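Local coordinates for protein beta-glucosidase (Saccharopolyspora erythraea D, PDB 5M6G) that probably hydrolyses terminal, non-reducing beta-D-glucosyl residues to release beta-D-glucose, as a member of glycoside hydrolase family 3, at residues A[64-75]-A[338-349]; A[100-108]-A[169-177]. All coordinates share one frame; numbering follows the deposited sequence.

Interaction 1 (A[64-75]-A[338-349])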
loop_
_atom_site.group_PDB
_atom_site.type_symbol
_atom_site.label_atom_id
_atom_site.label_comp_id
_atom_site.label_asym_id
_atom_site.label_seq_id
_atom_site.Cartn_x
_atom_site.Cartn_y
_atom_site.Cartn_z
ATOM N N LEU A 64 21.937 12.129 15.632
ATOM C CA LEU A 64 20.788 11.497 16.269
ATOM C C LEU A 64 19.493 12.038 15.688
ATOM O O LEU A 64 18.566 11.272 15.387
ATOM C CB LEU A 64 20.829 11.720 17.778
ATOM C CG LEU A 64 22.099 11.180 18.449
ATOM C CD1 LEU A 64 22.110 11.558 19.916
ATOM C CD2 LEU A 64 22.220 9.650 18.273
ATOM N N GLY A 65 19.427 13.356 15.493
ATOM C CA GLY A 65 18.244 13.954 14.897
ATOM C C GLY A 65 17.896 13.360 13.549
ATOM O O GLY A 65 16.724 13.111 13.261
ATOM N N GLN A 66 18.906 13.120 12.703
ATOM C CA GLN A 66 18.627 12.591 11.370
ATOM C C GLN A 66 17.949 11.233 11.422
ATOM O O GLN A 66 17.272 10.863 10.463
ATOM C CB GLN A 66 19.901 12.471 10.531
ATOM C CG GLN A 66 20.455 13.781 10.011
ATOM C CD GLN A 66 19.479 14.495 9.110
ATOM O OE1 GLN A 66 19.101 13.985 8.052
ATOM N NE2 GLN A 66 19.055 15.683 9.525
ATOM N N MET A 67 18.111 10.486 12.514
ATOM C CA MET A 67 17.549 9.146 12.613
ATOM C C MET A 67 16.082 9.146 13.030
ATOM O O MET A 67 15.480 8.073 13.128
ATOM C CB MET A 67 18.388 8.315 13.585
ATOM C CG MET A 67 19.792 8.063 13.051
ATOM S SD MET A 67 20.903 7.288 14.243
ATOM C CE MET A 67 20.094 5.695 14.428
ATOM N N VAL A 68 15.492 10.318 13.246
ATOM C CA VAL A 68 14.116 10.450 13.716
ATOM C C VAL A 68 13.203 10.773 12.535
ATOM O O VAL A 68 13.498 11.668 11.730
ATOM C CB VAL A 68 14.016 11.538 14.799
ATOM C CG1 VAL A 68 12.552 11.805 15.148
ATOM C CG2 VAL A 68 14.827 11.141 16.050
ATOM N N GLN A 69 12.095 10.038 12.423
ATOM C CA GLN A 69 10.981 10.426 11.561
ATOM C C GLN A 69 9.759 10.568 12.456
ATOM O O GLN A 69 9.280 9.574 13.018
ATOM C CB GLN A 69 10.736 9.413 10.444
ATOM C CG GLN A 69 9.589 9.818 9.504
ATOM C CD GLN A 69 9.296 8.736 8.497
ATOM O OE1 GLN A 69 8.790 7.682 8.851
ATOM N NE2 GLN A 69 9.657 8.974 7.243
ATOM N N VAL A 70 9.270 11.799 12.605
ATOM C CA VAL A 70 8.197 12.101 13.544
ATOM C C VAL A 70 6.921 12.409 12.774
ATOM O O VAL A 70 6.956 13.040 11.707
ATOM C CB VAL A 70 8.582 13.255 14.503
ATOM C CG1 VAL A 70 8.755 14.612 13.777
ATOM C CG2 VAL A 70 7.575 13.357 15.633
ATOM N N GLU A 71 5.793 11.952 13.315
ATOM C CA GLU A 71 4.501 12.202 12.692
ATOM C C GLU A 71 4.116 13.666 12.886
ATOM O O GLU A 71 4.310 14.236 13.963
ATOM C CB GLU A 71 3.448 11.268 13.296
ATOM C CG GLU A 71 2.332 10.850 12.343
ATOM C CD GLU A 71 1.303 11.942 12.116
ATOM O OE1 GLU A 71 0.985 12.671 13.076
ATOM O OE2 GLU A 71 0.812 12.064 10.975
ATOM N N ARG A 72 3.565 14.272 11.832
ATOM C CA ARG A 72 3.422 15.728 11.787
ATOM C C ARG A 72 2.584 16.276 12.940
ATOM O O ARG A 72 2.806 17.412 13.368
ATOM C CB ARG A 72 2.808 16.149 10.453
ATOM C CG ARG A 72 1.489 15.423 10.174
ATOM C CD ARG A 72 0.720 16.040 9.002
ATOM N NE ARG A 72 0.135 17.340 9.327
ATOM C CZ ARG A 72 -1.055 17.494 9.899
ATOM N NH1 ARG A 72 -1.772 16.429 10.217
ATOM N NH2 ARG A 72 -1.526 18.710 10.153
ATOM N N LYS A 73 1.612 15.508 13.451
ATOM C CA LYS A 73 0.802 16.021 14.554
ATOM C C LYS A 73 1.624 16.249 15.819
ATOM O O LYS A 73 1.209 17.034 16.682
ATOM C CB LYS A 73 -0.358 15.070 14.857
ATOM C CG LYS A 73 -1.450 15.062 13.789
ATOM C CD LYS A 73 -2.681 14.261 14.237
ATOM C CE LYS A 73 -2.339 12.791 14.459
ATOM N NZ LYS A 73 -2.022 12.095 13.173
ATOM N N ALA A 74 2.772 15.587 15.953
ATOM C CA ALA A 74 3.583 15.712 17.158
ATOM C C ALA A 74 4.586 16.855 17.103
ATOM O O ALA A 74 5.087 17.261 18.160
ATOM C CB ALA A 74 4.340 14.410 17.436
ATOM N N ALA A 75 4.900 17.378 15.920
ATOM C CA ALA A 75 5.934 18.402 15.809
ATOM C C ALA A 75 5.668 19.272 14.594
ATOM O O ALA A 75 5.690 18.785 13.461
ATOM C CB ALA A 75 7.322 17.762 15.712
ATOM N N MET A 338 16.411 4.596 10.561
ATOM C CA MET A 338 15.510 5.699 10.862
ATOM C C MET A 338 14.307 5.152 11.612
ATOM O O MET A 338 13.813 4.063 11.304
ATOM C CB MET A 338 15.059 6.416 9.586
ATOM C CG MET A 338 14.052 7.533 9.829
ATOM S SD MET A 338 13.766 8.532 8.361
ATOM C CE MET A 338 15.205 9.610 8.399
ATOM N N PHE A 339 13.830 5.905 12.596
ATOM C CA PHE A 339 12.813 5.401 13.506
ATOM C C PHE A 339 11.550 6.233 13.395
ATOM O O PHE A 339 11.558 7.443 13.658
ATOM C CB PHE A 339 13.369 5.339 14.925
ATOM C CG PHE A 339 14.446 4.314 15.041
ATOM C CD1 PHE A 339 15.737 4.607 14.628
ATOM C CD2 PHE A 339 14.141 3.021 15.430
ATOM C CE1 PHE A 339 16.719 3.633 14.668
ATOM C CE2 PHE A 339 15.109 2.056 15.481
ATOM C CZ PHE A 339 16.394 2.355 15.098
ATOM N N MET A 340 10.479 5.573 12.968
ATOM C CA MET A 340 9.195 6.207 12.711
ATOM C C MET A 340 8.404 6.226 14.010
ATOM O O MET A 340 8.139 5.167 14.589
ATOM C CB MET A 340 8.441 5.438 11.625
ATOM C CG MET A 340 7.109 6.056 11.219
ATOM S SD MET A 340 6.181 4.905 10.172
ATOM C CE MET A 340 7.289 4.730 8.786
ATOM N N MET A 341 8.037 7.419 14.476
ATOM C CA MET A 341 7.401 7.541 15.780
ATOM C C MET A 341 6.267 8.558 15.725
ATOM O O MET A 341 6.323 9.539 14.975
ATOM C CB MET A 341 8.429 7.926 16.855
ATOM C CG MET A 341 9.105 9.279 16.627
ATOM S SD MET A 341 10.544 9.426 17.730
ATOM C CE MET A 341 11.699 8.280 16.954
ATOM N N SER A 342 5.234 8.307 16.541
ATOM C CA SER A 342 4.057 9.171 16.599
ATOM C C SER A 342 4.285 10.412 17.444
ATOM O O SER A 342 3.522 11.376 17.323
ATOM C CB SER A 342 2.856 8.405 17.162
ATOM O OG SER A 342 3.100 7.943 18.483
ATOM N N SER A 343 5.304 10.387 18.303
ATOM C CA SER A 343 5.634 11.465 19.223
ATOM C C SER A 343 6.883 11.046 19.980
ATOM O O SER A 343 7.471 10.002 19.669
ATOM C CB SER A 343 4.491 11.736 20.198
ATOM O OG SER A 343 4.254 10.579 20.995
ATOM N N ARG A 344 7.285 11.843 20.972
ATOM C CA ARG A 344 8.398 11.519 21.870
ATOM C C ARG A 344 9.761 11.576 21.174
ATOM O O ARG A 344 10.694 10.876 21.571
ATOM C CB ARG A 344 8.197 10.147 22.534
ATOM C CG ARG A 344 7.078 10.098 23.564
ATOM C CD ARG A 344 6.424 8.724 23.565
ATOM N NE ARG A 344 5.847 8.424 22.251
ATOM C CZ ARG A 344 5.842 7.213 21.703
ATOM N NH1 ARG A 344 5.312 7.024 20.501
ATOM N NH2 ARG A 344 6.377 6.191 22.359
ATOM N N HIS A 345 9.901 12.425 20.152
ATOM C CA HIS A 345 11.169 12.539 19.432
ATOM C C HIS A 345 12.305 12.985 20.351
ATOM O O HIS A 345 13.434 12.489 20.243
ATOM C CB HIS A 345 11.017 13.512 18.266
ATOM C CG HIS A 345 10.260 14.754 18.617
ATOM N ND1 HIS A 345 8.892 14.770 18.778
ATOM C CD2 HIS A 345 10.681 16.021 18.846
ATOM C CE1 HIS A 345 8.500 15.991 19.093
ATOM N NE2 HIS A 345 9.565 16.772 19.134
ATOM N N GLU A 346 12.032 13.924 21.253
ATOM C CA GLU A 346 13.080 14.372 22.162
ATOM C C GLU A 346 13.510 13.249 23.091
ATOM O O GLU A 346 14.701 13.112 23.397
ATOM C CB GLU A 346 12.604 15.582 22.962
ATOM C CG GLU A 346 13.674 16.180 23.865
ATOM C CD GLU A 346 13.238 17.509 24.454
ATOM O OE1 GLU A 346 12.120 17.952 24.129
ATOM O OE2 GLU A 346 14.012 18.112 25.226
ATOM N N LYS A 347 12.559 12.429 23.543
ATOM C CA LYS A 347 12.931 11.311 24.400
ATOM C C LYS A 347 13.739 10.281 23.630
ATOM O O LYS A 347 14.704 9.727 24.164
ATOM C CB LYS A 347 11.697 10.662 25.020
ATOM C CG LYS A 347 12.055 9.492 25.937
ATOM C CD LYS A 347 10.848 8.996 26.695
ATOM C CE LYS A 347 9.859 8.338 25.752
ATOM N NZ LYS A 347 8.776 7.661 26.506
ATOM N N PHE A 348 13.371 10.013 22.372
ATOM C CA PHE A 348 14.168 9.084 21.573
ATOM C C PHE A 348 15.606 9.578 21.446
ATOM O O PHE A 348 16.562 8.813 21.648
ATOM C CB PHE A 348 13.548 8.885 20.186
ATOM C CG PHE A 348 14.330 7.934 19.315
ATOM C CD1 PHE A 348 14.128 6.567 19.410
ATOM C CD2 PHE A 348 15.289 8.403 18.432
ATOM C CE1 PHE A 348 14.850 5.693 18.637
ATOM C CE2 PHE A 348 16.012 7.534 17.654
ATOM C CZ PHE A 348 15.793 6.167 17.757
ATOM N N ILE A 349 15.778 10.862 21.120
ATOM C CA ILE A 349 17.120 11.405 20.945
ATOM C C ILE A 349 17.907 11.314 22.249
ATOM O O ILE A 349 19.076 10.908 22.252
ATOM C CB ILE A 349 17.049 12.849 20.414
ATOM C CG1 ILE A 349 16.501 12.847 18.978
ATOM C CG2 ILE A 349 18.418 13.495 20.482
ATOM C CD1 ILE A 349 16.099 14.214 18.465
HETATM O O HOH W 1 1.017 11.967 16.085
#
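F339 and M341 each bond to residues on both sides along the neighbouring strand, as parallel pairing requires: F339 N gives to M67 O at 2.8 Å and F339 O accepts from Q69 N, while M341 N gives to Q69 O at 2.9 Å and M341 O accepts from E71 N. Where strands 68-71 and 339-341 end, one water donates to both S342 O, at 2.9 Å, and E71 OE1. The same carboxylate oxygen is gripped from opposite faces of its plane by K73 N and K73 NZ, the latter a salt bridge, while E71 OE2 accepts from S94 OG and G91 N.

Away from this ladder the two faces of the sheet differ. On the side of V68 and V70 the packing is largely apolar and meets helix 345-357. V68 has CG1 anti to the backbone N (chi1 172°); this methyl lies against H345 CB and M341 SD, leaving CG2 to fit 3.7 Å from F348 CD2 and close to I349 CG1. M341 CE lies over one face of the F348 ring, and V70 CG2 approaches H345 ND1 to 3.7 Å. On the other side Q69 and M340 run side by side, and the bend at the end of M340 (chi3 -61°) brings CE to 3.3 Å from Q69 OE1. M340 also touches the bound sorbitol.

The strands are the first and last of the TIM-barrel-like N-terminal domain, and their pairing joins its two ends. Because the bonds across the seam come from the main chain, the side chains can serve one face as hydrophobic core, while M340 on the other lines part of the sorbitol pocket. Buried Q69 OE1 has no hydrogen-bond partner in the model, although Q69 NE2 is held by S87, an imbalance that probably carries some energetic cost.

Interaction 2 (A[100-108]-A[169-177]); sequences TPQAWADMY and VAATGIDWS. With MG (magnesium ion), chain F.
A magnesium site built on the turn 170-173 and the residues after it brings Y108 against G173 and D175. The ion is bound by G173 O at 2.0 Å, D175 OD1 at 2.2 Å and four waters, so the protein supplies two of six ligands. Y108 belongs to the second shell: its hydroxyl donates to D175 OD2 at 2.7 Å, meeting the syn lone pair of that oxygen, and accepts from one of the metal-bound waters. The ring and carboxylate planes stand 67° apart. With CG anti to the backbone N (chi1 178°), the ring reaches from its helix across the turn, and G173 sits over one face, its CA 3.9 Å from the ring centroid in a CH-pi contact. Any side chain on G173, whose phi is positive, would strike the ring.

A phenylalanine in place of Y108 would keep the ring face under G173 but is likely to leave the metal-bound water without its acceptor and D175 OD2 with one donor fewer, the carboxylate then less firmly held.

One turn earlier in the helix, T172 CG2 rests on W104 CB, and I174 CD1 lies 3.6 Å from W104 CE3. The backbones come close as well, A105 CA pointing its hydrogen at T172 O (3.4 Å). T172 OG1 donates to V169 O and also pairs with H134.

Helix 101-116 thus packs against the turn that follows helix 155-170 and the loop running into strand 176-177. I174 continues inward onto Y126 and V128 of strand 125-128, and Y126 N gives D175 OD2 another donor.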
loop_
_atom_site.group_PDB
_atom_site.type_symbol
_atom_site.label_atom_id
_atom_site.label_comp_id
_atom_site.label_asym_id
_atom_site.label_seq_id
_atom_site.Cartn_x
_atom_site.Cartn_y
_atom_site.Cartn_z
ATOM N N THR A 100 -6.457 19.466 0.277
ATOM C CA THR A 100 -6.330 19.719 -1.150
ATOM C C THR A 100 -4.891 19.472 -1.553
ATOM O O THR A 100 -3.987 19.533 -0.710
ATOM C CB THR A 100 -6.713 21.158 -1.538
ATOM O OG1 THR A 100 -5.766 22.077 -0.974
ATOM C CG2 THR A 100 -8.121 21.511 -1.085
ATOM N N PRO A 101 -4.637 19.186 -2.837
ATOM C CA PRO A 101 -3.238 19.042 -3.278
ATOM C C PRO A 101 -2.386 20.272 -3.000
ATOM O O PRO A 101 -1.222 20.132 -2.607
ATOM C CB PRO A 101 -3.375 18.770 -4.780
ATOM C CG PRO A 101 -4.697 18.099 -4.911
ATOM C CD PRO A 101 -5.591 18.740 -3.871
ATOM N N GLN A 102 -2.936 21.478 -3.182
ATOM C CA GLN A 102 -2.163 22.686 -2.890
ATOM C C GLN A 102 -1.830 22.792 -1.406
ATOM O O GLN A 102 -0.719 23.197 -1.038
ATOM C CB GLN A 102 -2.930 23.934 -3.336
ATOM C CG GLN A 102 -2.100 25.194 -3.130
ATOM C CD GLN A 102 -2.928 26.441 -2.930
ATOM O OE1 GLN A 102 -4.021 26.568 -3.481
ATOM N NE2 GLN A 102 -2.409 27.375 -2.127
ATOM N N ALA A 103 -2.790 22.468 -0.537
ATOM C CA ALA A 103 -2.543 22.583 0.896
ATOM C C ALA A 103 -1.496 21.579 1.377
ATOM O O ALA A 103 -0.739 21.879 2.315
ATOM C CB ALA A 103 -3.846 22.412 1.670
ATOM N N TRP A 104 -1.439 20.390 0.769
ATOM C CA TRP A 104 -0.344 19.470 1.082
ATOM C C TRP A 104 0.996 20.065 0.667
ATOM O O TRP A 104 1.980 19.979 1.411
ATOM C CB TRP A 104 -0.542 18.124 0.387
ATOM C CG TRP A 104 -1.511 17.201 1.039
ATOM C CD1 TRP A 104 -2.872 17.219 0.920
ATOM C CD2 TRP A 104 -1.194 16.097 1.898
ATOM N NE1 TRP A 104 -3.425 16.198 1.662
ATOM C CE2 TRP A 104 -2.414 15.497 2.272
ATOM C CE3 TRP A 104 0.006 15.566 2.398
ATOM C CZ2 TRP A 104 -2.474 14.386 3.110
ATOM C CZ3 TRP A 104 -0.054 14.458 3.241
ATOM C CH2 TRP A 104 -1.286 13.884 3.588
ATOM N N ALA A 105 1.061 20.657 -0.529
ATOM C CA ALA A 105 2.314 21.269 -0.961
ATOM C C ALA A 105 2.716 22.409 -0.032
ATOM O O ALA A 105 3.899 22.554 0.308
ATOM C CB ALA A 105 2.203 21.761 -2.401
ATOM N N ASP A 106 1.745 23.224 0.396
ATOM C CA ASP A 106 2.029 24.291 1.351
ATOM C C ASP A 106 2.568 23.725 2.659
ATOM O O ASP A 106 3.544 24.240 3.218
ATOM C CB ASP A 106 0.769 25.114 1.615
ATOM C CG ASP A 106 0.353 25.935 0.427
ATOM O OD1 ASP A 106 1.162 26.081 -0.517
ATOM O OD2 ASP A 106 -0.794 26.437 0.441
ATOM N N MET A 107 1.926 22.673 3.172
ATOM C CA MET A 107 2.380 22.069 4.418
ATOM C C MET A 107 3.813 21.571 4.287
ATOM O O MET A 107 4.658 21.833 5.152
ATOM C CB MET A 107 1.454 20.916 4.807
ATOM C CG MET A 107 1.848 20.220 6.119
ATOM S SD MET A 107 0.792 18.789 6.399
ATOM C CE MET A 107 1.405 17.663 5.151
ATOM N N TYR A 108 4.100 20.854 3.198
ATOM C CA TYR A 108 5.449 20.354 2.957
ATOM C C TYR A 108 6.467 21.492 2.933
ATOM O O TYR A 108 7.493 21.435 3.618
ATOM C CB TYR A 108 5.488 19.569 1.646
ATOM C CG TYR A 108 6.875 19.075 1.326
ATOM C CD1 TYR A 108 7.307 17.828 1.767
ATOM C CD2 TYR A 108 7.774 19.877 0.627
ATOM C CE1 TYR A 108 8.597 17.383 1.491
ATOM C CE2 TYR A 108 9.049 19.453 0.362
ATOM C CZ TYR A 108 9.458 18.205 0.789
ATOM O OH TYR A 108 10.732 17.787 0.511
ATOM N N VAL A 169 2.465 12.549 -5.988
ATOM C CA VAL A 169 3.130 12.760 -4.706
ATOM C C VAL A 169 4.118 13.914 -4.815
ATOM O O VAL A 169 4.154 14.804 -3.960
ATOM C CB VAL A 169 3.808 11.454 -4.238
ATOM C CG1 VAL A 169 4.730 11.708 -3.028
ATOM C CG2 VAL A 169 2.751 10.413 -3.908
ATOM N N ALA A 170 4.918 13.928 -5.879
ATOM C CA ALA A 170 5.926 14.973 -6.028
ATOM C C ALA A 170 5.286 16.347 -6.177
ATOM O O ALA A 170 5.897 17.357 -5.806
ATOM C CB ALA A 170 6.831 14.668 -7.222
ATOM N N ALA A 171 4.055 16.396 -6.700
ATOM C CA ALA A 171 3.307 17.646 -6.779
ATOM C C ALA A 171 3.091 18.254 -5.402
ATOM O O ALA A 171 3.009 19.480 -5.271
ATOM C CB ALA A 171 1.957 17.409 -7.458
ATOM N N THR A 172 3.001 17.422 -4.369
ATOM C CA THR A 172 2.843 17.904 -3.008
ATOM C C THR A 172 4.179 18.063 -2.296
ATOM O O THR A 172 4.196 18.411 -1.112
ATOM C CB THR A 172 1.936 16.958 -2.201
ATOM O OG1 THR A 172 2.579 15.692 -2.008
ATOM C CG2 THR A 172 0.601 16.729 -2.917
ATOM N N GLY A 173 5.295 17.811 -2.980
ATOM C CA GLY A 173 6.611 17.934 -2.390
ATOM C C GLY A 173 7.114 16.670 -1.718
ATOM O O GLY A 173 8.326 16.442 -1.677
ATOM N N ILE A 174 6.201 15.842 -1.204
ATOM C CA ILE A 174 6.584 14.657 -0.447
ATOM C C ILE A 174 7.521 13.792 -1.279
ATOM O O ILE A 174 7.336 13.623 -2.491
ATOM C CB ILE A 174 5.313 13.907 -0.010
ATOM C CG1 ILE A 174 4.522 14.785 0.971
ATOM C CG2 ILE A 174 5.658 12.539 0.589
ATOM C CD1 ILE A 174 3.151 14.224 1.380
ATOM N N ASP A 175 8.560 13.266 -0.629
ATOM C CA ASP A 175 9.710 12.698 -1.306
ATOM C C ASP A 175 9.722 11.188 -1.331
ATOM O O ASP A 175 10.589 10.613 -1.989
ATOM C CB ASP A 175 10.992 13.168 -0.609
ATOM C CG ASP A 175 10.989 14.648 -0.392
ATOM O OD1 ASP A 175 11.061 15.360 -1.412
ATOM O OD2 ASP A 175 10.859 15.085 0.769
ATOM N N TRP A 176 8.795 10.544 -0.635
ATOM C CA TRP A 176 9.029 9.185 -0.159
ATOM C C TRP A 176 7.684 8.555 0.146
ATOM O O TRP A 176 6.938 9.081 0.977
ATOM C CB TRP A 176 9.928 9.252 1.090
ATOM C CG TRP A 176 10.282 7.966 1.785
ATOM C CD1 TRP A 176 10.055 6.677 1.363
ATOM C CD2 TRP A 176 10.935 7.864 3.060
ATOM N NE1 TRP A 176 10.547 5.781 2.305
ATOM C CE2 TRP A 176 11.080 6.488 3.356
ATOM C CE3 TRP A 176 11.415 8.811 3.981
ATOM C CZ2 TRP A 176 11.691 6.037 4.530
ATOM C CZ3 TRP A 176 12.023 8.363 5.148
ATOM C CH2 TRP A 176 12.158 6.986 5.411
ATOM N N SER A 177 7.356 7.467 -0.548
ATOM C CA SER A 177 6.144 6.711 -0.272
ATOM C C SER A 177 6.498 5.393 0.394
ATOM O O SER A 177 7.486 4.749 0.028
ATOM C CB SER A 177 5.339 6.426 -1.541
ATOM O OG SER A 177 4.191 5.651 -1.225
HETATM MG MG MG F . 9.940 16.393 -2.935
HETATM O O HOH W 2 11.132 18.028 -2.111
HETATM O O HOH W 3 9.168 14.809 -4.148
HETATM O O HOH W 4 11.600 16.349 -4.081
HETATM O O HOH W 5 9.300 17.726 -4.335
#

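Both contacts belong to one TIM-barrel-like domain, their centres 20 Å apart, and in sequence interaction 2 is nested within the long loop that interaction 1 closes. They meet through side chains: the W176 indole, beyond the magnesium turn, has CZ3 at 3.2 Å from Q69 NE2 and 3.7 Å from M338 SD, while R72 NE lies 3.3 Å from M107 SD. Strands 68-71, 339-341 and 176-177 share the same parallel sheet. Their relation to the sorbitol pocket differs. The M340 side chain of interaction 1 is about 4 Å from the ligand, whereas the W104 side chain of interaction 2 stays about 10 Å away, on the helical layer outside the sheet.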